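Local coordinates for protein BONZAI 1 (Arabidopsis thaliana, PDB 6KXT) that negatively regulates cell death and defence responses and binds phospholipids in a calcium-dependent manner, this chain being its second C2 domain, at residues F18-L23 against I117-P122; D87-S90 against H94-I97; L36-I41 against V67-Q72; I12-V17 against K102-L107. One frame throughout, in Å; residues are numbered along the deposited sequence. Where two conformers were deposited one is given.

Interaction 1. Residues F18-L23 against I117-P122; sequences FRCSNL and INFSLP
Cys20 meets the ring of Phe119 sulfur-first and from the rim. SG lies 4.7 Å from the centroid of the Phe119 ring, 89° off the ring normal, so the thiol sits in the plane of the ring and not over a face. It is shared evenly by the far end of the ring: SG of Cys20 is 3.6 Å from both CE2 and CZ of Phe119. This is a sulfur-aromatic contact of the edge type, in which the polarisable sulfur faces the weakly positive C-H rim. With SG anti to its own carbonyl carbon (chi1 -61°), the short Cys20 side chain reaches the ring although its CB does not head straight for strand 117-121.

The two strands belong to one antiparallel sheet of the C2 beta-sandwich but are not neighbours in it; strand 133-143 runs between them, and Phe119 touches Ser133 there while Cys20 packs on Leu135. The side chains therefore meet above the intervening strand on the inner side of the sheet, with Val100 of the other sheet also against Phe119.

Leu23, just beyond the end of strand 13-21, brings one methyl to the same corner of the ring, CD2 lying 4.1 Å from CE2 of Phe119. The approach is oblique, and Pro62 packs against both Leu23 and Cys20.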
loop_
_atom_site.group_PDB
_atom_site.type_symbol
_atom_site.label_atom_id
_atom_site.label_comp_id
_atom_site.label_asym_id
_atom_site.label_seq_id
_atom_site.Cartn_x
_atom_site.Cartn_y
_atom_site.Cartn_z
ATOM N N PHE A 18 -7.281 -0.963 3.125
ATOM C CA PHE A 18 -6.945 0.058 2.128
ATOM C C PHE A 18 -8.102 0.302 1.180
ATOM O O PHE A 18 -8.839 -0.613 0.818
ATOM C CB PHE A 18 -5.739 -0.382 1.298
ATOM C CG PHE A 18 -4.433 -0.447 2.046
ATOM C CD1 PHE A 18 -3.797 0.733 2.411
ATOM C CD2 PHE A 18 -3.803 -1.645 2.304
ATOM C CE1 PHE A 18 -2.538 0.701 3.006
ATOM C CE2 PHE A 18 -2.541 -1.670 2.893
ATOM C CZ PHE A 18 -1.930 -0.498 3.259
ATOM N N ARG A 19 -8.234 1.568 0.802
ATOM C CA ARG A 19 -9.252 2.013 -0.168
ATOM C C ARG A 19 -8.565 2.957 -1.144
ATOM O O ARG A 19 -7.687 3.753 -0.709
ATOM C CB ARG A 19 -10.378 2.724 0.575
ATOM C CG ARG A 19 -11.330 3.477 -0.332
ATOM C CD ARG A 19 -12.490 3.991 0.530
ATOM N NE ARG A 19 -12.154 5.069 1.470
ATOM C CZ ARG A 19 -12.130 6.347 1.143
ATOM N NH1 ARG A 19 -12.333 6.739 -0.107
ATOM N NH2 ARG A 19 -11.898 7.258 2.074
ATOM N N CYS A 20 -8.949 2.963 -2.411
ATOM C CA CYS A 20 -8.519 3.981 -3.365
ATOM C C CYS A 20 -9.715 4.769 -3.881
ATOM O O CYS A 20 -10.844 4.196 -3.948
ATOM C CB CYS A 20 -7.746 3.434 -4.546
ATOM S SG CYS A 20 -6.222 2.596 -4.048
ATOM N N SER A 21 -9.438 6.029 -4.217
ATOM C CA SER A 21 -10.412 6.958 -4.825
ATOM C C SER A 21 -9.936 7.346 -6.226
ATOM O O SER A 21 -8.786 7.772 -6.350
ATOM C CB SER A 21 -10.567 8.155 -3.936
ATOM O OG SER A 21 -11.708 8.904 -4.281
ATOM N N ASN A 22 -10.805 7.232 -7.232
ATOM C CA ASN A 22 -10.663 7.940 -8.530
ATOM C C ASN A 22 -9.426 7.405 -9.271
ATOM O O ASN A 22 -8.664 8.205 -9.812
ATOM C CB ASN A 22 -10.705 9.466 -8.311
ATOM C CG ASN A 22 -10.877 10.300 -9.575
ATOM O OD1 ASN A 22 -11.396 9.827 -10.587
ATOM N ND2 ASN A 22 -10.428 11.555 -9.532
ATOM N N LEU A 23 -9.237 6.081 -9.345
ATOM C CA LEU A 23 -8.163 5.548 -10.197
ATOM C C LEU A 23 -8.406 5.996 -11.644
ATOM O O LEU A 23 -9.572 6.037 -12.091
ATOM C CB LEU A 23 -8.132 4.024 -10.112
ATOM C CG LEU A 23 -7.877 3.453 -8.725
ATOM C CD1 LEU A 23 -7.734 1.959 -8.844
ATOM C CD2 LEU A 23 -6.607 4.075 -8.112
ATOM N N ILE A 117 -3.563 9.908 0.728
ATOM C CA ILE A 117 -2.224 10.193 0.144
ATOM C C ILE A 117 -2.360 10.049 -1.373
ATOM O O ILE A 117 -2.759 8.952 -1.825
ATOM C CB ILE A 117 -1.106 9.335 0.775
ATOM C CG1 ILE A 117 0.226 9.616 0.083
ATOM C CG2 ILE A 117 -1.360 7.843 0.717
ATOM C CD1 ILE A 117 0.751 10.935 0.385
ATOM N N ASN A 118 -1.960 11.079 -2.110
ATOM C CA ASN A 118 -2.014 10.976 -3.579
ATOM C C ASN A 118 -0.971 9.969 -4.088
ATOM O O ASN A 118 0.173 9.979 -3.612
ATOM C CB ASN A 118 -1.833 12.315 -4.250
ATOM C CG ASN A 118 -3.062 13.182 -4.089
ATOM O OD1 ASN A 118 -3.386 13.634 -2.994
ATOM N ND2 ASN A 118 -3.743 13.470 -5.190
ATOM N N PHE A 119 -1.349 9.135 -5.022
ATOM C CA PHE A 119 -0.390 8.292 -5.739
ATOM C C PHE A 119 0.560 9.153 -6.560
ATOM O O PHE A 119 0.164 10.235 -7.026
ATOM C CB PHE A 119 -1.153 7.333 -6.631
ATOM C CG PHE A 119 -1.778 6.143 -5.947
ATOM C CD1 PHE A 119 -0.995 5.195 -5.315
ATOM C CD2 PHE A 119 -3.142 5.938 -5.914
ATOM C CE1 PHE A 119 -1.538 4.067 -4.690
ATOM C CE2 PHE A 119 -3.690 4.817 -5.301
ATOM C CZ PHE A 119 -2.886 3.869 -4.680
ATOM N N SER A 120 1.724 8.571 -6.807
ATOM C CA SER A 120 2.615 9.153 -7.836
ATOM C C SER A 120 3.237 8.092 -8.705
ATOM O O SER A 120 3.055 6.888 -8.479
ATOM C CB SER A 120 3.671 10.018 -7.236
ATOM O OG SER A 120 4.601 9.218 -6.536
ATOM N N LEU A 121 3.796 8.573 -9.820
ATOM C CA LEU A 121 4.485 7.668 -10.783
ATOM C C LEU A 121 5.920 8.139 -10.889
ATOM O O LEU A 121 6.146 9.335 -11.094
ATOM C CB LEU A 121 3.831 7.738 -12.155
ATOM C CG LEU A 121 2.475 7.059 -12.205
ATOM C CD1 LEU A 121 1.800 7.353 -13.549
ATOM C CD2 LEU A 121 2.554 5.552 -11.955
ATOM N N PRO A 122 6.894 7.231 -10.748
ATOM C CA PRO A 122 8.284 7.572 -11.032
ATOM C C PRO A 122 8.455 7.967 -12.509
ATOM O O PRO A 122 7.778 7.426 -13.332
ATOM C CB PRO A 122 9.011 6.254 -10.732
ATOM C CG PRO A 122 8.086 5.470 -9.834
ATOM C CD PRO A 122 6.724 5.827 -10.341
#

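Interaction 2. Residues D87-S90 against H94-I97; sequences DFNS and HSLI
An antiparallel hairpin joins strands 81-87 and 95-102 at the edge of the four-stranded sheet, and at the hydrogen-bonded pair Asp87 and Ser95 the strands give way to a loop that in calcium-binding C2 domains is one of the calcium-binding loops. Asp87 N gives a nearly straight bond to Ser95 O (2.8 Å, 171°), Ser95 N a more bent one to Asp87 O (3.1 Å).

The ring of His94 lies alongside that of Phe88 in an offset stack, centroids 4.4 Å apart and planes at 23°. CE1 of His94 sits over the rim of one Phe88 face, 3.3 Å from Phe88 CD1. At the imidazole edge, Asn89 N donates to His94 ND1 at 3.0 Å, close to the ring plane. Phe35 meets His94 edge-to-face.

On the other flank a water donates to Asp87 OD2, accepts from Asn89 ND2 and is hydrogen-bonded to Ser95 OG. Asp87 OD1 takes the backbone N of Asp33, and Asn89 ND2 also bonds to Lys93 O. Accepting at ND1 implies that this nitrogen carries no proton, so a neutral imidazole would be protonated on NE2; the bond and the stack would together restrain the ring's rotation.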
loop_
_atom_site.group_PDB
_atom_site.type_symbol
_atom_site.label_atom_id
_atom_site.label_comp_id
_atom_site.label_asym_id
_atom_site.label_seq_id
_atom_site.Cartn_x
_atom_site.Cartn_y
_atom_site.Cartn_z
ATOM N N ASP A 87 -2.594 -2.771 -12.077
ATOM C CA ASP A 87 -3.657 -3.335 -12.923
ATOM C C ASP A 87 -3.296 -4.783 -13.296
ATOM O O ASP A 87 -2.310 -4.970 -14.018
ATOM C CB ASP A 87 -3.771 -2.502 -14.192
ATOM C CG ASP A 87 -4.897 -2.924 -15.110
ATOM O OD1 ASP A 87 -5.761 -3.686 -14.693
ATOM O OD2 ASP A 87 -4.929 -2.391 -16.239
ATOM N N PHE A 88 -4.031 -5.757 -12.788
ATOM C CA PHE A 88 -3.813 -7.194 -13.064
ATOM C C PHE A 88 -4.161 -7.487 -14.528
ATOM O O PHE A 88 -5.287 -7.210 -14.988
ATOM C CB PHE A 88 -4.669 -8.074 -12.152
ATOM C CG PHE A 88 -4.273 -9.525 -12.245
ATOM C CD1 PHE A 88 -3.264 -10.029 -11.445
ATOM C CD2 PHE A 88 -4.971 -10.391 -13.072
ATOM C CE1 PHE A 88 -2.899 -11.369 -11.523
ATOM C CE2 PHE A 88 -4.611 -11.729 -13.147
ATOM C CZ PHE A 88 -3.588 -12.213 -12.362
ATOM N N ASN A 89 -3.199 -8.050 -15.225
ATOM C CA ASN A 89 -3.401 -8.487 -16.630
ATOM C C ASN A 89 -3.221 -10.013 -16.711
ATOM O O ASN A 89 -2.263 -10.565 -16.087
ATOM C CB ASN A 89 -2.448 -7.705 -17.544
ATOM C CG ASN A 89 -2.790 -6.228 -17.616
ATOM O OD1 ASN A 89 -3.955 -5.878 -17.760
ATOM N ND2 ASN A 89 -1.796 -5.345 -17.509
ATOM N N SER A 90 -4.141 -10.647 -17.434
ATOM C CA SER A 90 -4.171 -12.112 -17.690
ATOM C C SER A 90 -2.833 -12.561 -18.291
ATOM O O SER A 90 -2.392 -13.671 -17.953
ATOM C CB SER A 90 -5.340 -12.483 -18.585
ATOM O OG SER A 90 -5.538 -11.521 -19.613
ATOM N N HIS A 94 1.667 -6.872 -15.241
ATOM C CA HIS A 94 0.730 -5.967 -14.548
ATOM C C HIS A 94 1.227 -4.539 -14.673
ATOM O O HIS A 94 2.388 -4.265 -14.313
ATOM C CB HIS A 94 0.589 -6.416 -13.104
ATOM C CG HIS A 94 0.324 -7.884 -13.006
ATOM N ND1 HIS A 94 -0.674 -8.486 -13.757
ATOM C CD2 HIS A 94 0.858 -8.863 -12.234
ATOM C CE1 HIS A 94 -0.717 -9.774 -13.492
ATOM N NE2 HIS A 94 0.172 -10.026 -12.532
ATOM N N SER A 95 0.329 -3.627 -15.011
ATOM C CA SER A 95 0.767 -2.227 -15.225
ATOM C C SER A 95 0.618 -1.401 -13.958
ATOM O O SER A 95 -0.310 -1.628 -13.173
ATOM C CB SER A 95 0.088 -1.578 -16.354
ATOM O OG SER A 95 -1.315 -1.671 -16.226
ATOM N N LEU A 96 1.570 -0.515 -13.766
ATOM C CA LEU A 96 1.592 0.373 -12.584
ATOM C C LEU A 96 0.501 1.427 -12.682
ATOM O O LEU A 96 0.443 2.172 -13.692
ATOM C CB LEU A 96 2.962 1.025 -12.475
ATOM C CG LEU A 96 3.185 1.877 -11.229
ATOM C CD1 LEU A 96 3.013 1.070 -9.956
ATOM C CD2 LEU A 96 4.566 2.499 -11.306
ATOM N N ILE A 97 -0.322 1.490 -11.647
ATOM C CA ILE A 97 -1.329 2.561 -11.476
ATOM C C ILE A 97 -0.753 3.674 -10.603
ATOM O O ILE A 97 -0.951 4.837 -10.961
ATOM C CB ILE A 97 -2.643 1.965 -10.943
ATOM C CG1 ILE A 97 -3.295 0.936 -11.909
ATOM C CG2 ILE A 97 -3.576 3.092 -10.533
ATOM C CD1 ILE A 97 -4.434 0.135 -11.291
HETATM O O HOH W 1 -2.952 -2.756 -18.029
#

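Interaction 3. Residues L36-I41 against V67-Q72; sequences LVVSKI and VFLSVQ
Val38 and Leu69 face each other across the interior of the C2 beta-sandwich, one from each sheet, and between them account for more than half of the surface buried here. Their side chains meet at an angle through single methyls, Val38 CG1 lying 4.2 Å from Leu69 CD1. Val38 presents that methyl by holding CG1 anti to its backbone N (chi1 -178°). The backbones stay 9.1 Å apart between the CA atoms of Val38 and Leu69, the spacing of layers packed through side chains, with no hydrogen bond between them.

Toward the surface the contact changes character. Lys40 stretches out from its strand, carrying CE to 3.8 Å from the backbone O of Gln72, and the bend at chi4 (-47°) turns only the terminal NZ. The aliphatic part of the lysine thus lies against the first turn of helix 71-74. The CB of Gln72 points away from strand 34-40, and its NE2 bonds to Ser10 O.

Strand 34-40 is flanked by strands 48-52 and 81-87, and both carry the packing further: Ser51 touches Leu69, and Val81 touches Val38. On the opposing sheet, strand 67-70 is an outermost strand beside strand 13-21, and it leads directly into helix 71-74.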
loop_
_atom_site.group_PDB
_atom_site.type_symbol
_atom_site.label_atom_id
_atom_site.label_comp_id
_atom_site.label_asym_id
_atom_site.label_seq_id
_atom_site.Cartn_x
_atom_site.Cartn_y
_atom_site.Cartn_z
ATOM N N LEU A 36 -3.242 -4.177 -4.642
ATOM C CA LEU A 36 -2.110 -3.498 -3.964
ATOM C C LEU A 36 -1.043 -4.519 -3.582
ATOM O O LEU A 36 -1.377 -5.666 -3.203
ATOM C CB LEU A 36 -2.510 -2.777 -2.668
ATOM C CG LEU A 36 -3.607 -1.744 -2.761
ATOM C CD1 LEU A 36 -3.865 -1.141 -1.380
ATOM C CD2 LEU A 36 -3.239 -0.682 -3.753
ATOM N N VAL A 37 0.195 -4.109 -3.652
ATOM C CA VAL A 37 1.346 -4.886 -3.139
ATOM C C VAL A 37 2.073 -3.974 -2.155
ATOM O O VAL A 37 2.385 -2.820 -2.459
ATOM C CB VAL A 37 2.278 -5.313 -4.283
ATOM C CG1 VAL A 37 3.493 -6.010 -3.719
ATOM C CG2 VAL A 37 1.504 -6.166 -5.291
ATOM N N VAL A 38 2.327 -4.498 -0.958
ATOM C CA VAL A 38 3.185 -3.843 0.057
ATOM C C VAL A 38 4.545 -4.502 0.022
ATOM O O VAL A 38 4.588 -5.746 0.038
ATOM C CB VAL A 38 2.555 -3.946 1.442
ATOM C CG1 VAL A 38 3.409 -3.241 2.458
ATOM C CG2 VAL A 38 1.171 -3.329 1.453
ATOM N N SER A 39 5.590 -3.713 -0.095
ATOM C CA SER A 39 6.967 -4.256 -0.224
ATOM C C SER A 39 7.907 -3.575 0.760
ATOM O O SER A 39 7.900 -2.355 1.006
ATOM C CB SER A 39 7.496 -4.121 -1.649
ATOM O OG SER A 39 6.585 -4.691 -2.538
ATOM N N LYS A 40 8.804 -4.402 1.326
ATOM C CA LYS A 40 9.850 -3.965 2.270
ATOM C C LYS A 40 11.088 -3.472 1.528
ATOM O O LYS A 40 11.509 -4.119 0.580
ATOM C CB LYS A 40 10.155 -5.133 3.207
ATOM C CG LYS A 40 11.176 -4.852 4.302
ATOM C CD LYS A 40 11.602 -6.140 4.988
ATOM C CE LYS A 40 12.236 -5.937 6.346
ATOM N NZ LYS A 40 13.260 -4.871 6.324
ATOM N N ILE A 41 11.595 -2.329 1.913
ATOM C CA ILE A 41 12.828 -1.748 1.324
ATOM C C ILE A 41 14.055 -2.510 1.856
ATOM O O ILE A 41 14.167 -2.778 3.073
ATOM C CB ILE A 41 12.885 -0.249 1.610
ATOM C CG1 ILE A 41 11.749 0.437 0.831
ATOM C CG2 ILE A 41 14.258 0.301 1.212
ATOM C CD1 ILE A 41 11.429 1.859 1.199
ATOM N N VAL A 67 -5.515 -6.653 5.067
ATOM C CA VAL A 67 -4.177 -7.255 5.059
ATOM C C VAL A 67 -3.586 -7.207 6.466
ATOM O O VAL A 67 -3.938 -6.333 7.253
ATOM C CB VAL A 67 -3.254 -6.624 4.018
ATOM C CG1 VAL A 67 -3.859 -6.689 2.609
ATOM C CG2 VAL A 67 -2.861 -5.217 4.349
ATOM N N PHE A 68 -2.711 -8.146 6.778
ATOM C CA PHE A 68 -2.065 -8.256 8.101
ATOM C C PHE A 68 -0.571 -8.139 7.904
ATOM O O PHE A 68 0.001 -8.865 7.085
ATOM C CB PHE A 68 -2.381 -9.614 8.730
ATOM C CG PHE A 68 -3.847 -9.763 8.987
ATOM C CD1 PHE A 68 -4.692 -10.228 7.988
ATOM C CD2 PHE A 68 -4.398 -9.318 10.169
ATOM C CE1 PHE A 68 -6.064 -10.243 8.164
ATOM C CE2 PHE A 68 -5.767 -9.398 10.368
ATOM C CZ PHE A 68 -6.587 -9.872 9.381
ATOM N N LEU A 69 0.043 -7.188 8.565
ATOM C CA LEU A 69 1.492 -6.948 8.439
ATOM C C LEU A 69 2.167 -7.055 9.807
ATOM O O LEU A 69 1.772 -6.362 10.764
ATOM C CB LEU A 69 1.705 -5.557 7.847
ATOM C CG LEU A 69 1.295 -5.400 6.394
ATOM C CD1 LEU A 69 1.244 -3.936 5.988
ATOM C CD2 LEU A 69 2.218 -6.206 5.473
ATOM N N SER A 70 3.180 -7.877 9.870
ATOM C CA SER A 70 4.041 -7.999 11.076
ATOM C C SER A 70 5.170 -6.982 11.007
ATOM O O SER A 70 5.535 -6.475 9.923
ATOM C CB SER A 70 4.588 -9.402 11.152
ATOM O OG SER A 70 5.610 -9.583 10.174
ATOM N N VAL A 71 5.839 -6.793 12.133
ATOM C CA VAL A 71 7.095 -6.039 12.231
ATOM C C VAL A 71 8.185 -6.720 11.396
ATOM O O VAL A 71 8.949 -5.997 10.783
ATOM C CB VAL A 71 7.492 -5.867 13.709
ATOM C CG1 VAL A 71 8.918 -5.365 13.843
ATOM C CG2 VAL A 71 6.524 -4.909 14.402
ATOM N N GLN A 72 8.191 -8.042 11.316
ATOM C CA GLN A 72 9.240 -8.702 10.501
ATOM C C GLN A 72 9.016 -8.374 9.010
ATOM O O GLN A 72 9.987 -8.256 8.257
ATOM C CB GLN A 72 9.225 -10.185 10.834
ATOM C CG GLN A 72 9.574 -10.482 12.311
ATOM C CD GLN A 72 8.546 -10.012 13.339
ATOM O OE1 GLN A 72 7.340 -10.363 13.274
ATOM N NE2 GLN A 72 9.066 -9.287 14.350
#

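Interaction 4. Residues I12-V17 against K102-L107; sequences ISTEIV and KSLSDL
Helix 104-113, opened by a capping box, packs Leu104 and Leu107 of its first turn onto Thr14 and Ile16 of strand 13-21 in the C2 beta-sandwich. In the box Asp106 N donates to Ser103 OG (3.0 Å), and Ser103 N donates in return to Asp106 OD2, nearly straight at 172° although it meets the carboxylate from above its plane. Both bonds lie on the side of the helix turned from the strand.

Ile16 points its terminal methyl at both leucines: CD1 of Ile16 is 3.8 Å from Leu104 CD2 and 3.9 Å from Leu107 CD1, and the Ile16 and Leu107 side chains cross at about a right angle. The extended outer part of the isoleucine (chi2 -174°) takes this methyl away from the sheet to the pair of leucines. Phe140 of strand 133-143 packs against Ile16 and Thr14, and Leu69 of strand 67-70 against Leu104, so both neighbouring strands share in this buried patch.

Thr14 and Leu104 lie alongside one another, pointing opposite ways. The other Leu104 methyl, CD1, rests against the threonine's hydroxyl branch, 3.8 Å from Thr14 OG1.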
loop_
_atom_site.group_PDB
_atom_site.type_symbol
_atom_site.label_atom_id
_atom_site.label_comp_id
_atom_site.label_asym_id
_atom_site.label_seq_id
_atom_site.Cartn_x
_atom_site.Cartn_y
_atom_site.Cartn_z
ATOM N N ILE A 12 3.727 -6.879 17.522
ATOM C CA ILE A 12 2.474 -6.253 17.026
ATOM C C ILE A 12 2.174 -6.700 15.582
ATOM O O ILE A 12 3.040 -6.621 14.691
ATOM C CB ILE A 12 2.499 -4.726 17.160
ATOM C CG1 ILE A 12 2.420 -4.307 18.625
ATOM C CG2 ILE A 12 1.356 -4.137 16.339
ATOM C CD1 ILE A 12 2.633 -2.834 18.856
ATOM N N SER A 13 0.939 -7.174 15.398
ATOM C CA SER A 13 0.357 -7.489 14.074
ATOM C C SER A 13 -0.604 -6.354 13.741
ATOM O O SER A 13 -1.463 -6.012 14.561
ATOM C CB SER A 13 -0.347 -8.797 14.068
ATOM O OG SER A 13 -0.937 -9.088 12.826
ATOM N N THR A 14 -0.427 -5.745 12.556
ATOM C CA THR A 14 -1.257 -4.610 12.127
ATOM C C THR A 14 -2.249 -5.089 11.055
ATOM O O THR A 14 -1.799 -5.617 10.010
ATOM C CB THR A 14 -0.381 -3.459 11.639
ATOM O OG1 THR A 14 0.535 -3.116 12.680
ATOM C CG2 THR A 14 -1.197 -2.240 11.293
ATOM N N GLU A 15 -3.527 -4.870 11.286
ATOM C CA GLU A 15 -4.583 -5.171 10.301
ATOM C C GLU A 15 -4.954 -3.850 9.624
ATOM O O GLU A 15 -5.317 -2.871 10.319
ATOM C CB GLU A 15 -5.770 -5.780 11.043
ATOM C CG GLU A 15 -6.915 -6.052 10.087
ATOM C CD GLU A 15 -8.132 -6.697 10.728
ATOM O OE1 GLU A 15 -8.052 -7.038 11.921
ATOM O OE2 GLU A 15 -9.127 -6.872 10.030
ATOM N N ILE A 16 -4.940 -3.817 8.299
ATOM C CA ILE A 16 -5.175 -2.583 7.514
ATOM C C ILE A 16 -6.172 -2.849 6.414
ATOM O O ILE A 16 -6.031 -3.833 5.661
ATOM C CB ILE A 16 -3.869 -2.018 6.908
ATOM C CG1 ILE A 16 -2.787 -1.874 7.984
ATOM C CG2 ILE A 16 -4.196 -0.698 6.187
ATOM C CD1 ILE A 16 -1.510 -1.183 7.525
ATOM N N VAL A 17 -7.190 -2.012 6.319
ATOM C CA VAL A 17 -8.122 -1.989 5.158
ATOM C C VAL A 17 -7.722 -0.756 4.347
ATOM O O VAL A 17 -7.831 0.393 4.845
ATOM C CB VAL A 17 -9.604 -1.966 5.558
ATOM C CG1 VAL A 17 -10.477 -1.689 4.333
ATOM C CG2 VAL A 17 -10.012 -3.259 6.253
ATOM N N LYS A 102 5.349 5.026 2.495
ATOM C CA LYS A 102 4.819 5.385 3.827
ATOM C C LYS A 102 5.223 4.290 4.801
ATOM O O LYS A 102 5.206 3.127 4.436
ATOM C CB LYS A 102 3.287 5.438 3.808
ATOM C CG LYS A 102 2.669 6.615 3.076
ATOM C CD LYS A 102 2.541 7.821 3.978
ATOM C CE LYS A 102 2.458 9.128 3.235
ATOM N NZ LYS A 102 3.759 9.514 2.648
ATOM N N SER A 103 5.448 4.626 6.058
ATOM C CA SER A 103 5.618 3.635 7.130
ATOM C C SER A 103 4.272 3.245 7.707
ATOM O O SER A 103 3.256 3.905 7.443
ATOM C CB SER A 103 6.446 4.173 8.260
ATOM O OG SER A 103 5.789 5.282 8.873
ATOM N N LEU A 104 4.219 2.208 8.512
ATOM C CA LEU A 104 2.970 1.863 9.222
ATOM C C LEU A 104 2.567 3.049 10.097
ATOM O O LEU A 104 1.341 3.309 10.224
ATOM C CB LEU A 104 3.151 0.580 10.036
ATOM C CG LEU A 104 3.282 -0.752 9.301
ATOM C CD1 LEU A 104 3.223 -1.934 10.272
ATOM C CD2 LEU A 104 2.250 -0.896 8.214
ATOM N N SER A 105 3.525 3.700 10.773
ATOM C CA SER A 105 3.221 4.870 11.631
ATOM C C SER A 105 2.489 5.914 10.781
ATOM O O SER A 105 1.500 6.555 11.229
ATOM C CB SER A 105 4.516 5.382 12.249
ATOM O OG SER A 105 4.212 6.491 13.051
ATOM N N ASP A 106 2.957 6.154 9.577
ATOM C CA ASP A 106 2.343 7.131 8.648
ATOM C C ASP A 106 0.944 6.677 8.231
ATOM O O ASP A 106 -0.009 7.498 8.251
ATOM C CB ASP A 106 3.181 7.232 7.374
ATOM C CG ASP A 106 4.560 7.840 7.497
ATOM O OD1 ASP A 106 4.800 8.584 8.462
ATOM O OD2 ASP A 106 5.397 7.559 6.577
ATOM N N LEU A 107 0.764 5.405 7.941
ATOM C CA LEU A 107 -0.575 4.906 7.561
ATOM C C LEU A 107 -1.541 5.106 8.725
ATOM O O LEU A 107 -2.703 5.422 8.499
ATOM C CB LEU A 107 -0.469 3.439 7.168
ATOM C CG LEU A 107 0.367 3.161 5.900
ATOM C CD1 LEU A 107 0.352 1.672 5.616
ATOM C CD2 LEU A 107 -0.104 3.965 4.680
#

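How the interactions relate
All four contacts lie in one C2 beta-sandwich. Interactions 1 and 4 use successive parts of strand 13-21, their centres about 17 Å apart, and their segments alternate along the chain; the CZ atom of Phe18 and CD1 of Leu107 join them at 3.9 Å. Interaction 3 adjoins interaction 4, centres about 9 Å apart, because strands 67-70 and 13-21 are sheet neighbours, and it bridges to the other sheet. Interaction 2 follows interaction 3 in sequence, at an end of that second sheet, about 24 Å from interaction 4 between centres, but touches interaction 1 through Leu121 and Leu23. The core packing thus ties both sheets and the helix together, with the hairpin contact at the surface.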